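Local coordinates for protein piwi (Drosophila melanogaster, PDB 6KR6) that binds piRNAs, small RNAs of 24 to 30 nucleotides, and acts through them to silence transposable elements, at residues G705-P710 / G736-T741; P63-T68 / V397-G402; T68-L73 / M697-F702; R403-Q408 / L760-C765. All coordinates share one frame; numbering follows the deposited sequence.

Contact 1: G705-P710 / G736-T741; sequences GQNPPP and GTVSPT
Asn707 and Val738 are brought together by their first torsions: in Asn707 CG stands anti to the carbonyl carbon (chi1 -59°), and in Val738 chi1 of -165° turns CG2 to the side of the backbone N. Both side chains point toward the opposite loop and meet at a slant. The CG2 methyl is the point of contact, lying against Asn707 CB at 3.4 Å and beside the amide oxygen. On its next flank comes the proline ring, with Pro708 CD 3.8 Å from Val738 CG2; these two side chains run past one another in opposite senses. The carboxamide lies over the chain at Gly736 and Thr737, and OD1 of Asn707 is 3.8 Å from CA of Thr737. Asn707 OD1 also lies 3.4 Å from Gly736 O, two acceptors that do not bond. Both loops belong to the Piwi domain, which has an RNase H-like fold: residues 705-710 lead from strand 701-702 to strand 712-714, with Pro708 to Pro710 extended in a polyproline II-like conformation, while residues 736-741 run into strand 741-745. Behind the interface Val738 also packs on Val729 and Val733. The hydroxyl of Thr737 is hydrogen-bonded to Met360 O and Arg365 NE, which ties the second loop to the helical region around residues 348-378.

Contact 2: P63-T68 / V397-G402; sequences PVMLQT and VTEVQG
Val64 and Gly402 pair through both of their peptide groups: Val64 N gives a hydrogen bond to Gly402 O at 2.9 Å, and Gly402 N returns one to Val64 O. Two residues along, Leu66 and Val400 repeat the exchange, Leu66 N to Val400 O and Val400 N to Leu66 O, each at 2.9 Å. At the far end the ladder frays. Thr398 O receives a weak bond from Thr68 N and a firmer one from Thr68 OG1 (2.6 Å), so one side-chain hydroxyl takes over part of the work of the backbone. It can do this because OG1 lies between the backbone N and the carbonyl carbon (chi1 73°), which also leaves CG2 against Val400 CG2 at 3.4 Å. The same OG1 accepts from Phe70 N, while Phe70 O takes the backbone N of Thr398 and, weakly, its OG1. On the more exposed face Met65 folds across its neighbours: SD rests on Gln401 CA at 3.5 Å, and CG passes at about a right angle to the Glu399 side chain, 3.6 Å from OE2. On the other face Leu66 lays CD1 over the backbone of Gly402, 3.7 Å from its N, and Val400 is covered by Val714, Val717 and Ile718. The axes of the two segments approach to 4.6 Å, their N-to-C directions 149° apart: a twisted antiparallel beta ladder, joining the N-terminal strand 61-68 to strand 392-405 in the linker that follows the PAZ domain, probably the L2 linker of the Argonaute fold.

Contact 3: T68-L73 / M697-F702; sequences TNFFRL and MNTRFF
Asn69 and Arg700 face each other with two acceptors, Asn69 OD1 lying 3.0 Å from Arg700 O, and no hydrogen bond spans this buried contact. The amide is set by its other end, as ND2 donates to Thr219 O. A chi1 of 63°, placing CG between the backbone N and the carbonyl carbon, brings the amide alongside the 698-700 backbone, with ND2 3.5 Å from Asn698 O. Next to it Phe70 meets Thr699 with a ring edge: CG2 of Thr699 lies near the ring plane, 3.9 Å from CE1 of Phe70, and the two side chains cross at about a right angle. The hydroxyl of Thr699 is engaged within its own loop, bonding to Asn698 OD1 at 2.8 Å. Arg700 points its guanidinium group away from the interface, into a salt bridge with Glu220. At the other end the backbones close up, Thr68 CA coming within 4.2 Å of Phe701 CA. Thr68 OG1, which also donates to Thr398 O, accepts a hydrogen bond from Phe70 N (3.2 Å), which makes an ST turn at the corner where the N-terminal chain leaves strand 61-68 for strand 70-74, here packed against the Piwi domain.

Contact 4: R403-Q408 / L760-C765; sequences RIIGQQ and LTYKMC
Tyr762 reaches from helix 754-764 toward the end of strand 392-405, its CG anti to the backbone N (chi1 -172°), and three residues gather round the CD2-CE2 edge of its ring, Ile405 and Gln408 on opposite sides of the ring plane and Gly406 O near the plane. Ile405 comes from the strand and slides past the tyrosine in the opposite sense, with CG2 3.6 Å from CD2 of Tyr762 in a slanting approach. The carbonyl oxygen of Gly406 lies 4.0 Å from CE2 of the tyrosine. Gln408 completes the group: its CG packs obliquely on the ring, 4.0 Å from Tyr762 CD2, and the amide beyond is turned 66° from the ring plane. Because the glutamine chain bends at chi2, the amide curls back over its own loop, where NE2 donates to Gly406 O at 2.8 Å. That oxygen lies almost exactly in the plane of the amide, although the donor stands above the plane of the Gly406 carbonyl. Lys763, one residue on in the helix, crosses Gln408 at about a right angle; its NZ comes to OE1 of Gln408 for a hydrogen bond modelled at 2.4 Å, a length too short to be taken literally. Tyr762 also packs edge-to-face with His766 and touches Pro710. The bond from NE2 holds the Gln408 amide; if the doubtful lysine bond is real, OE1 is tied as well. Glu569 O, which is bonded to NZ, and possibly OE1 would partly offset the cost of burying the ammonium group, there being no carboxylate among these partners.

Overall arrangement
Strand 392-405 links three of the four contacts: contact 2 pairs it with strand 61-68, contact 4 lies at its end beside helix 754-764, and strand 70-74, in contact 3, is another of its neighbours. Contacts 2 and 3 share Thr68, with centres about 10 Å apart. Contact 1, formed by Piwi-domain loops, is 12 to 15 Å between centres from each of the others and touches all three. Centres of contacts 3 and 4 are about 23 Å apart. Along the chain contact 2 closes before contacts 1 and 4 open, contact 1 falls between the segments of contact 4, and contact 3 alternates with both 2 and 4. The four contacts together join the N-terminal strands and linker to the Piwi domain.

Contact 1: G705-P710 / G736-T741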
loop_
_atom_site.group_PDB
_atom_site.type_symbol
_atom_site.label_atom_id
_atom_site.label_comp_id
_atom_site.label_asym_id
_atom_site.label_seq_id
_atom_site.Cartn_x
_atom_site.Cartn_y
_atom_site.Cartn_z
ATOM N N GLY A 705 -16.914 12.604 -13.816
ATOM C CA GLY A 705 -16.233 11.607 -14.616
ATOM C C GLY A 705 -14.744 11.802 -14.775
ATOM O O GLY A 705 -14.135 11.129 -15.613
ATOM N N GLN A 706 -14.128 12.690 -13.997
ATOM C CA GLN A 706 -12.713 12.999 -14.145
ATOM C C GLN A 706 -12.007 12.931 -12.798
ATOM O O GLN A 706 -12.635 12.850 -11.738
ATOM C CB GLN A 706 -12.505 14.383 -14.774
ATOM C CG GLN A 706 -12.889 14.457 -16.238
ATOM C CD GLN A 706 -12.499 15.775 -16.878
ATOM O OE1 GLN A 706 -12.402 16.802 -16.204
ATOM N NE2 GLN A 706 -12.265 15.753 -18.184
ATOM N N ASN A 707 -10.680 12.975 -12.862
ATOM C CA ASN A 707 -9.857 12.909 -11.664
ATOM C C ASN A 707 -10.173 14.088 -10.747
ATOM O O ASN A 707 -10.198 15.238 -11.211
ATOM C CB ASN A 707 -8.375 12.915 -12.043
ATOM C CG ASN A 707 -7.994 11.747 -12.942
ATOM O OD1 ASN A 707 -7.958 10.598 -12.504
ATOM N ND2 ASN A 707 -7.700 12.042 -14.202
ATOM N N PRO A 708 -10.420 13.854 -9.457
ATOM C CA PRO A 708 -10.779 14.959 -8.571
ATOM C C PRO A 708 -9.602 15.895 -8.372
ATOM O O PRO A 708 -8.435 15.467 -8.415
ATOM C CB PRO A 708 -11.160 14.253 -7.256
ATOM C CG PRO A 708 -11.361 12.813 -7.619
ATOM C CD PRO A 708 -10.431 12.558 -8.759
ATOM N N PRO A 709 -9.855 17.180 -8.146
ATOM C CA PRO A 709 -8.760 18.126 -7.941
ATOM C C PRO A 709 -8.133 17.925 -6.575
ATOM O O PRO A 709 -8.763 17.345 -5.678
ATOM C CB PRO A 709 -9.456 19.490 -8.039
ATOM C CG PRO A 709 -10.833 19.218 -7.535
ATOM C CD PRO A 709 -11.174 17.820 -7.996
ATOM N N PRO A 710 -6.893 18.376 -6.381
ATOM C CA PRO A 710 -6.274 18.274 -5.055
ATOM C C PRO A 710 -7.116 18.966 -3.996
ATOM O O PRO A 710 -7.697 20.029 -4.230
ATOM C CB PRO A 710 -4.923 18.973 -5.244
ATOM C CG PRO A 710 -4.632 18.829 -6.696
ATOM C CD PRO A 710 -5.962 18.917 -7.387
ATOM N N GLY A 736 -3.450 8.598 -15.909
ATOM C CA GLY A 736 -3.835 7.509 -15.037
ATOM C C GLY A 736 -5.062 7.827 -14.208
ATOM O O GLY A 736 -5.775 8.813 -14.421
ATOM N N THR A 737 -5.308 6.957 -13.232
ATOM C CA THR A 737 -6.435 7.086 -12.322
ATOM C C THR A 737 -5.927 7.419 -10.927
ATOM O O THR A 737 -4.902 6.888 -10.489
ATOM C CB THR A 737 -7.261 5.798 -12.281
ATOM O OG1 THR A 737 -7.079 5.072 -13.504
ATOM C CG2 THR A 737 -8.732 6.123 -12.114
ATOM N N VAL A 738 -6.645 8.301 -10.231
ATOM C CA VAL A 738 -6.225 8.705 -8.895
ATOM C C VAL A 738 -6.457 7.568 -7.914
ATOM O O VAL A 738 -7.498 6.895 -7.941
ATOM C CB VAL A 738 -6.971 9.967 -8.432
ATOM C CG1 VAL A 738 -6.279 10.574 -7.221
ATOM C CG2 VAL A 738 -7.060 10.970 -9.540
ATOM N N SER A 739 -5.484 7.351 -7.038
ATOM C CA SER A 739 -5.659 6.481 -5.884
ATOM C C SER A 739 -5.762 7.360 -4.649
ATOM O O SER A 739 -4.742 7.910 -4.206
ATOM C CB SER A 739 -4.489 5.506 -5.752
ATOM O OG SER A 739 -4.174 4.914 -7.001
ATOM N N PRO A 740 -6.949 7.544 -4.070
ATOM C CA PRO A 740 -7.068 8.430 -2.909
ATOM C C PRO A 740 -6.383 7.828 -1.694
ATOM O O PRO A 740 -6.273 6.608 -1.557
ATOM C CB PRO A 740 -8.582 8.534 -2.697
ATOM C CG PRO A 740 -9.107 7.248 -3.222
ATOM C CD PRO A 740 -8.228 6.887 -4.395
ATOM N N THR A 741 -5.906 8.701 -0.810
ATOM C CA THR A 741 -5.265 8.259 0.416
ATOM C C THR A 741 -6.310 8.128 1.515
ATOM O O THR A 741 -7.199 8.973 1.646
ATOM C CB THR A 741 -4.171 9.240 0.842
ATOM O OG1 THR A 741 -3.415 9.640 -0.308
ATOM C CG2 THR A 741 -3.235 8.588 1.843
#

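Contact 2: P63-T68 / V397-G402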
loop_
_atom_site.group_PDB
_atom_site.type_symbol
_atom_site.label_atom_id
_atom_site.label_comp_id
_atom_site.label_asym_id
_atom_site.label_seq_id
_atom_site.Cartn_x
_atom_site.Cartn_y
_atom_site.Cartn_z
ATOM N N PRO A 63 -18.307 22.160 -1.162
ATOM C CA PRO A 63 -18.887 20.819 -1.308
ATOM C C PRO A 63 -19.220 20.496 -2.757
ATOM O O PRO A 63 -19.570 21.369 -3.554
ATOM C CB PRO A 63 -20.150 20.883 -0.444
ATOM C CG PRO A 63 -20.517 22.324 -0.434
ATOM C CD PRO A 63 -19.221 23.086 -0.472
ATOM N N VAL A 64 -19.109 19.207 -3.086
ATOM C CA VAL A 64 -19.356 18.686 -4.427
ATOM C C VAL A 64 -19.984 17.302 -4.318
ATOM O O VAL A 64 -20.013 16.682 -3.251
ATOM C CB VAL A 64 -18.069 18.611 -5.281
ATOM C CG1 VAL A 64 -17.596 20.002 -5.677
ATOM C CG2 VAL A 64 -16.979 17.862 -4.530
ATOM N N MET A 65 -20.492 16.823 -5.450
ATOM C CA MET A 65 -21.050 15.485 -5.584
ATOM C C MET A 65 -20.188 14.700 -6.562
ATOM O O MET A 65 -19.905 15.177 -7.666
ATOM C CB MET A 65 -22.501 15.540 -6.068
ATOM C CG MET A 65 -23.464 14.702 -5.241
ATOM S SD MET A 65 -23.447 15.137 -3.491
ATOM C CE MET A 65 -23.722 16.905 -3.565
ATOM N N LEU A 66 -19.776 13.500 -6.158
ATOM C CA LEU A 66 -18.735 12.766 -6.864
ATOM C C LEU A 66 -19.207 11.372 -7.248
ATOM O O LEU A 66 -19.810 10.665 -6.434
ATOM C CB LEU A 66 -17.471 12.649 -6.007
ATOM C CG LEU A 66 -16.894 13.931 -5.407
ATOM C CD1 LEU A 66 -17.478 14.200 -4.026
ATOM C CD2 LEU A 66 -15.383 13.833 -5.344
ATOM N N GLN A 67 -18.910 10.983 -8.489
ATOM C CA GLN A 67 -19.154 9.623 -8.952
ATOM C C GLN A 67 -18.212 8.646 -8.257
ATOM O O GLN A 67 -17.065 8.974 -7.947
ATOM C CB GLN A 67 -18.959 9.526 -10.466
ATOM C CG GLN A 67 -20.206 9.780 -11.288
ATOM C CD GLN A 67 -20.372 11.235 -11.665
ATOM O OE1 GLN A 67 -19.603 12.094 -11.234
ATOM N NE2 GLN A 67 -21.378 11.519 -12.483
ATOM N N THR A 68 -18.702 7.428 -8.026
ATOM C CA THR A 68 -17.915 6.428 -7.313
ATOM C C THR A 68 -17.733 5.156 -8.129
ATOM O O THR A 68 -17.927 5.156 -9.348
ATOM C CB THR A 68 -18.578 6.071 -5.983
ATOM O OG1 THR A 68 -19.744 5.278 -6.233
ATOM C CG2 THR A 68 -18.989 7.329 -5.252
ATOM N N VAL A 397 -24.596 3.967 -10.689
ATOM C CA VAL A 397 -23.541 4.146 -9.698
ATOM C C VAL A 397 -24.007 5.129 -8.635
ATOM O O VAL A 397 -24.701 6.108 -8.933
ATOM C CB VAL A 397 -22.242 4.632 -10.368
ATOM C CG1 VAL A 397 -21.073 4.504 -9.407
ATOM C CG2 VAL A 397 -21.979 3.864 -11.652
ATOM N N THR A 398 -23.624 4.869 -7.388
ATOM C CA THR A 398 -23.905 5.788 -6.297
ATOM C C THR A 398 -22.915 6.947 -6.323
ATOM O O THR A 398 -21.771 6.801 -6.760
ATOM C CB THR A 398 -23.826 5.061 -4.951
ATOM O OG1 THR A 398 -24.423 3.765 -5.071
ATOM C CG2 THR A 398 -24.556 5.845 -3.873
ATOM N N GLU A 399 -23.369 8.110 -5.862
ATOM C CA GLU A 399 -22.529 9.295 -5.781
ATOM C C GLU A 399 -22.503 9.813 -4.349
ATOM O O GLU A 399 -23.482 9.690 -3.607
ATOM C CB GLU A 399 -23.010 10.395 -6.737
ATOM C CG GLU A 399 -24.417 10.898 -6.479
ATOM C CD GLU A 399 -24.843 11.950 -7.482
ATOM O OE1 GLU A 399 -24.254 11.993 -8.583
ATOM O OE2 GLU A 399 -25.761 12.736 -7.169
ATOM N N VAL A 400 -21.367 10.393 -3.969
ATOM C CA VAL A 400 -21.120 10.786 -2.586
ATOM C C VAL A 400 -21.003 12.301 -2.485
ATOM O O VAL A 400 -20.580 12.983 -3.425
ATOM C CB VAL A 400 -19.853 10.103 -2.023
ATOM C CG1 VAL A 400 -19.683 10.408 -0.545
ATOM C CG2 VAL A 400 -19.932 8.614 -2.222
ATOM N N GLN A 401 -21.401 12.824 -1.328
ATOM C CA GLN A 401 -21.134 14.208 -0.969
ATOM C C GLN A 401 -19.721 14.326 -0.409
ATOM O O GLN A 401 -19.292 13.502 0.404
ATOM C CB GLN A 401 -22.161 14.705 0.052
ATOM C CG GLN A 401 -22.150 13.989 1.410
ATOM C CD GLN A 401 -22.779 12.601 1.379
ATOM O OE1 GLN A 401 -22.651 11.864 0.400
ATOM N NE2 GLN A 401 -23.464 12.240 2.458
ATOM N N GLY A 402 -18.990 15.343 -0.862
ATOM C CA GLY A 402 -17.649 15.585 -0.378
ATOM C C GLY A 402 -17.372 17.071 -0.375
ATOM O O GLY A 402 -18.235 17.879 -0.718
#

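Contact 3: T68-L73 / M697-F702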
loop_
_atom_site.group_PDB
_atom_site.type_symbol
_atom_site.label_atom_id
_atom_site.label_comp_id
_atom_site.label_asym_id
_atom_site.label_seq_id
_atom_site.Cartn_x
_atom_site.Cartn_y
_atom_site.Cartn_z
ATOM N N THR A 68 -18.702 7.428 -8.026
ATOM C CA THR A 68 -17.915 6.428 -7.313
ATOM C C THR A 68 -17.733 5.156 -8.129
ATOM O O THR A 68 -17.927 5.156 -9.348
ATOM C CB THR A 68 -18.578 6.071 -5.983
ATOM O OG1 THR A 68 -19.744 5.278 -6.233
ATOM C CG2 THR A 68 -18.989 7.329 -5.252
ATOM N N ASN A 69 -17.359 4.068 -7.456
ATOM C CA ASN A 69 -17.313 2.748 -8.073
ATOM C C ASN A 69 -18.130 1.744 -7.265
ATOM O O ASN A 69 -17.757 0.574 -7.157
ATOM C CB ASN A 69 -15.870 2.266 -8.236
ATOM C CG ASN A 69 -15.158 2.102 -6.913
ATOM O OD1 ASN A 69 -15.426 2.829 -5.956
ATOM N ND2 ASN A 69 -14.253 1.133 -6.846
ATOM N N PHE A 70 -19.246 2.191 -6.691
ATOM C CA PHE A 70 -20.125 1.358 -5.885
ATOM C C PHE A 70 -21.533 1.372 -6.465
ATOM O O PHE A 70 -21.987 2.382 -7.011
ATOM C CB PHE A 70 -20.169 1.844 -4.429
ATOM C CG PHE A 70 -18.941 1.504 -3.635
ATOM C CD1 PHE A 70 -17.784 2.253 -3.762
ATOM C CD2 PHE A 70 -18.953 0.444 -2.746
ATOM C CE1 PHE A 70 -16.657 1.941 -3.026
ATOM C CE2 PHE A 70 -17.831 0.126 -2.009
ATOM C CZ PHE A 70 -16.681 0.877 -2.148
ATOM N N PHE A 71 -22.226 0.245 -6.333
ATOM C CA PHE A 71 -23.625 0.115 -6.713
ATOM C C PHE A 71 -24.436 -0.272 -5.485
ATOM O O PHE A 71 -23.959 -1.023 -4.630
ATOM C CB PHE A 71 -23.817 -0.936 -7.812
ATOM C CG PHE A 71 -22.998 -0.687 -9.047
ATOM C CD1 PHE A 71 -23.377 0.280 -9.963
ATOM C CD2 PHE A 71 -21.858 -1.430 -9.299
ATOM C CE1 PHE A 71 -22.629 0.504 -11.105
ATOM C CE2 PHE A 71 -21.105 -1.209 -10.438
ATOM C CZ PHE A 71 -21.491 -0.240 -11.342
ATOM N N ARG A 72 -25.659 0.239 -5.393
ATOM C CA ARG A 72 -26.492 -0.063 -4.238
ATOM C C ARG A 72 -27.170 -1.419 -4.398
ATOM O O ARG A 72 -27.554 -1.819 -5.504
ATOM C CB ARG A 72 -27.546 1.025 -4.024
ATOM C CG ARG A 72 -28.276 0.894 -2.692
ATOM C CD ARG A 72 -29.613 1.617 -2.678
ATOM N NE ARG A 72 -29.468 3.065 -2.576
ATOM C CZ ARG A 72 -30.458 3.888 -2.245
ATOM N NH1 ARG A 72 -31.663 3.404 -1.978
ATOM N NH2 ARG A 72 -30.243 5.195 -2.176
ATOM N N LEU A 73 -27.301 -2.132 -3.283
ATOM C CA LEU A 73 -28.042 -3.387 -3.216
ATOM C C LEU A 73 -29.395 -3.074 -2.593
ATOM O O LEU A 73 -29.521 -3.002 -1.369
ATOM C CB LEU A 73 -27.287 -4.420 -2.388
ATOM C CG LEU A 73 -26.881 -5.717 -3.076
ATOM C CD1 LEU A 73 -25.736 -5.448 -4.023
ATOM C CD2 LEU A 73 -26.494 -6.765 -2.050
ATOM N N MET A 697 -5.908 1.725 -3.208
ATOM C CA MET A 697 -6.154 1.493 -4.623
ATOM C C MET A 697 -7.444 0.724 -4.869
ATOM O O MET A 697 -7.811 0.514 -6.030
ATOM C CB MET A 697 -4.976 0.739 -5.248
ATOM C CG MET A 697 -3.670 1.523 -5.267
ATOM S SD MET A 697 -2.251 0.575 -5.863
ATOM C CE MET A 697 -2.772 0.173 -7.528
ATOM N N ASN A 698 -8.137 0.307 -3.809
ATOM C CA ASN A 698 -9.357 -0.477 -3.966
ATOM C C ASN A 698 -10.576 0.418 -4.154
ATOM O O ASN A 698 -11.478 0.089 -4.933
ATOM C CB ASN A 698 -9.541 -1.393 -2.752
ATOM C CG ASN A 698 -10.993 -1.698 -2.461
ATOM O OD1 ASN A 698 -11.634 -1.005 -1.669
ATOM N ND2 ASN A 698 -11.519 -2.738 -3.094
ATOM N N THR A 699 -10.622 1.543 -3.449
ATOM C CA THR A 699 -11.754 2.457 -3.482
ATOM C C THR A 699 -11.363 3.727 -4.222
ATOM O O THR A 699 -10.366 4.370 -3.875
ATOM C CB THR A 699 -12.218 2.797 -2.067
ATOM O OG1 THR A 699 -12.657 1.604 -1.406
ATOM C CG2 THR A 699 -13.355 3.799 -2.109
ATOM N N ARG A 700 -12.144 4.083 -5.238
ATOM C CA ARG A 700 -11.914 5.283 -6.026
ATOM C C ARG A 700 -13.200 6.095 -6.098
ATOM O O ARG A 700 -14.291 5.609 -5.784
ATOM C CB ARG A 700 -11.424 4.945 -7.442
ATOM C CG ARG A 700 -10.529 3.723 -7.520
ATOM C CD ARG A 700 -9.250 4.008 -8.291
ATOM N NE ARG A 700 -8.392 2.829 -8.335
ATOM C CZ ARG A 700 -7.120 2.839 -8.718
ATOM N NH1 ARG A 700 -6.421 1.711 -8.722
ATOM N NH2 ARG A 700 -6.543 3.973 -9.091
ATOM N N PHE A 701 -13.056 7.349 -6.519
ATOM C CA PHE A 701 -14.191 8.224 -6.771
ATOM C C PHE A 701 -13.721 9.369 -7.656
ATOM O O PHE A 701 -12.544 9.738 -7.640
ATOM C CB PHE A 701 -14.811 8.753 -5.471
ATOM C CG PHE A 701 -13.817 9.358 -4.523
ATOM C CD1 PHE A 701 -13.523 10.711 -4.574
ATOM C CD2 PHE A 701 -13.187 8.575 -3.570
ATOM C CE1 PHE A 701 -12.612 11.271 -3.696
ATOM C CE2 PHE A 701 -12.276 9.128 -2.691
ATOM C CZ PHE A 701 -11.988 10.479 -2.754
ATOM N N PHE A 702 -14.651 9.923 -8.430
ATOM C CA PHE A 702 -14.313 10.912 -9.442
ATOM C C PHE A 702 -15.330 12.043 -9.427
ATOM O O PHE A 702 -16.447 11.897 -8.927
ATOM C CB PHE A 702 -14.252 10.279 -10.839
ATOM C CG PHE A 702 -13.507 8.979 -10.879
ATOM C CD1 PHE A 702 -12.138 8.943 -10.672
ATOM C CD2 PHE A 702 -14.174 7.790 -11.125
ATOM C CE1 PHE A 702 -11.450 7.747 -10.704
ATOM C CE2 PHE A 702 -13.490 6.590 -11.163
ATOM C CZ PHE A 702 -12.125 6.569 -10.953
#

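Contact 4: R403-Q408 / L760-C765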
loop_
_atom_site.group_PDB
_atom_site.type_symbol
_atom_site.label_atom_id
_atom_site.label_comp_id
_atom_site.label_asym_id
_atom_site.label_seq_id
_atom_site.Cartn_x
_atom_site.Cartn_y
_atom_site.Cartn_z
ATOM N N ARG A 403 -16.150 17.433 0.005
ATOM C CA ARG A 403 -15.749 18.830 0.031
ATOM C C ARG A 403 -14.304 18.955 -0.431
ATOM O O ARG A 403 -13.487 18.053 -0.226
ATOM C CB ARG A 403 -15.928 19.438 1.432
ATOM C CG ARG A 403 -14.640 19.831 2.132
ATOM C CD ARG A 403 -14.919 20.419 3.503
ATOM N NE ARG A 403 -15.187 19.389 4.501
ATOM C CZ ARG A 403 -14.282 18.942 5.366
ATOM N NH1 ARG A 403 -13.053 19.438 5.357
ATOM N NH2 ARG A 403 -14.607 18.001 6.243
ATOM N N ILE A 404 -14.005 20.081 -1.069
ATOM C CA ILE A 404 -12.675 20.388 -1.577
ATOM C C ILE A 404 -12.067 21.452 -0.674
ATOM O O ILE A 404 -12.664 22.517 -0.466
ATOM C CB ILE A 404 -12.724 20.860 -3.038
ATOM C CG1 ILE A 404 -13.539 19.880 -3.885
ATOM C CG2 ILE A 404 -11.322 20.999 -3.603
ATOM C CD1 ILE A 404 -13.650 20.281 -5.344
ATOM N N ILE A 405 -10.884 21.157 -0.132
ATOM C CA ILE A 405 -10.195 22.098 0.741
ATOM C C ILE A 405 -9.689 23.276 -0.078
ATOM O O ILE A 405 -9.254 23.118 -1.227
ATOM C CB ILE A 405 -9.037 21.395 1.475
ATOM C CG1 ILE A 405 -9.537 20.150 2.208
ATOM C CG2 ILE A 405 -8.364 22.340 2.459
ATOM C CD1 ILE A 405 -10.339 20.449 3.449
ATOM N N GLY A 406 -9.751 24.470 0.507
ATOM C CA GLY A 406 -9.228 25.643 -0.163
ATOM C C GLY A 406 -7.726 25.572 -0.352
ATOM O O GLY A 406 -7.011 24.856 0.350
ATOM N N GLN A 407 -7.247 26.332 -1.336
ATOM C CA GLN A 407 -5.821 26.363 -1.630
ATOM C C GLN A 407 -5.040 26.873 -0.427
ATOM O O GLN A 407 -5.479 27.781 0.283
ATOM C CB GLN A 407 -5.547 27.252 -2.843
ATOM C CG GLN A 407 -6.252 26.819 -4.113
ATOM C CD GLN A 407 -5.989 27.763 -5.267
ATOM O OE1 GLN A 407 -6.650 27.697 -6.305
ATOM N NE2 GLN A 407 -5.018 28.651 -5.092
ATOM N N GLN A 408 -3.873 26.282 -0.202
ATOM C CA GLN A 408 -3.005 26.659 0.901
ATOM C C GLN A 408 -1.896 27.583 0.409
ATOM O O GLN A 408 -1.555 27.609 -0.776
ATOM C CB GLN A 408 -2.410 25.416 1.565
ATOM C CG GLN A 408 -3.454 24.441 2.090
ATOM C CD GLN A 408 -4.386 25.074 3.105
ATOM O OE1 GLN A 408 -3.983 25.390 4.223
ATOM N NE2 GLN A 408 -5.642 25.263 2.718
ATOM N N LEU A 760 -5.351 20.144 8.535
ATOM C CA LEU A 760 -3.966 20.015 8.977
ATOM C C LEU A 760 -3.227 18.954 8.174
ATOM O O LEU A 760 -2.051 19.127 7.833
ATOM C CB LEU A 760 -3.917 19.687 10.470
ATOM C CG LEU A 760 -2.546 19.326 11.048
ATOM C CD1 LEU A 760 -1.546 20.451 10.826
ATOM C CD2 LEU A 760 -2.660 18.992 12.527
ATOM N N THR A 761 -3.898 17.844 7.862
ATOM C CA THR A 761 -3.259 16.805 7.060
ATOM C C THR A 761 -2.995 17.290 5.637
ATOM O O THR A 761 -1.918 17.039 5.075
ATOM C CB THR A 761 -4.126 15.546 7.051
ATOM O OG1 THR A 761 -4.430 15.168 8.400
ATOM C CG2 THR A 761 -3.394 14.407 6.368
ATOM N N TYR A 762 -3.958 17.998 5.044
ATOM C CA TYR A 762 -3.738 18.560 3.715
ATOM C C TYR A 762 -2.587 19.562 3.725
ATOM O O TYR A 762 -1.809 19.634 2.767
ATOM C CB TYR A 762 -5.023 19.210 3.197
ATOM C CG TYR A 762 -4.946 19.654 1.751
ATOM C CD1 TYR A 762 -4.619 18.757 0.742
ATOM C CD2 TYR A 762 -5.217 20.970 1.392
ATOM C CE1 TYR A 762 -4.553 19.157 -0.579
ATOM C CE2 TYR A 762 -5.155 21.378 0.073
ATOM C CZ TYR A 762 -4.823 20.469 -0.908
ATOM O OH TYR A 762 -4.760 20.873 -2.222
ATOM N N LYS A 763 -2.463 20.338 4.807
ATOM C CA LYS A 763 -1.320 21.237 4.956
ATOM C C LYS A 763 -0.013 20.459 5.004
ATOM O O LYS A 763 0.937 20.768 4.275
ATOM C CB LYS A 763 -1.476 22.082 6.222
ATOM C CG LYS A 763 -2.423 23.260 6.099
ATOM C CD LYS A 763 -2.543 23.987 7.429
ATOM C CE LYS A 763 -3.559 25.116 7.370
ATOM N NZ LYS A 763 -3.173 26.176 6.397
ATOM N N MET A 764 0.053 19.442 5.869
ATOM C CA MET A 764 1.262 18.635 5.989
ATOM C C MET A 764 1.602 17.916 4.693
ATOM O O MET A 764 2.740 17.465 4.526
ATOM C CB MET A 764 1.111 17.621 7.126
ATOM C CG MET A 764 0.934 18.246 8.504
ATOM S SD MET A 764 2.257 19.388 8.948
ATOM C CE MET A 764 3.691 18.328 8.789
ATOM N N CYS A 765 0.637 17.782 3.784
ATOM C CA CYS A 765 0.912 17.238 2.458
ATOM C C CYS A 765 1.671 18.202 1.545
ATOM O O CYS A 765 2.019 17.812 0.426
ATOM C CB CYS A 765 -0.395 16.817 1.782
ATOM S SG CYS A 765 -0.998 15.187 2.279
#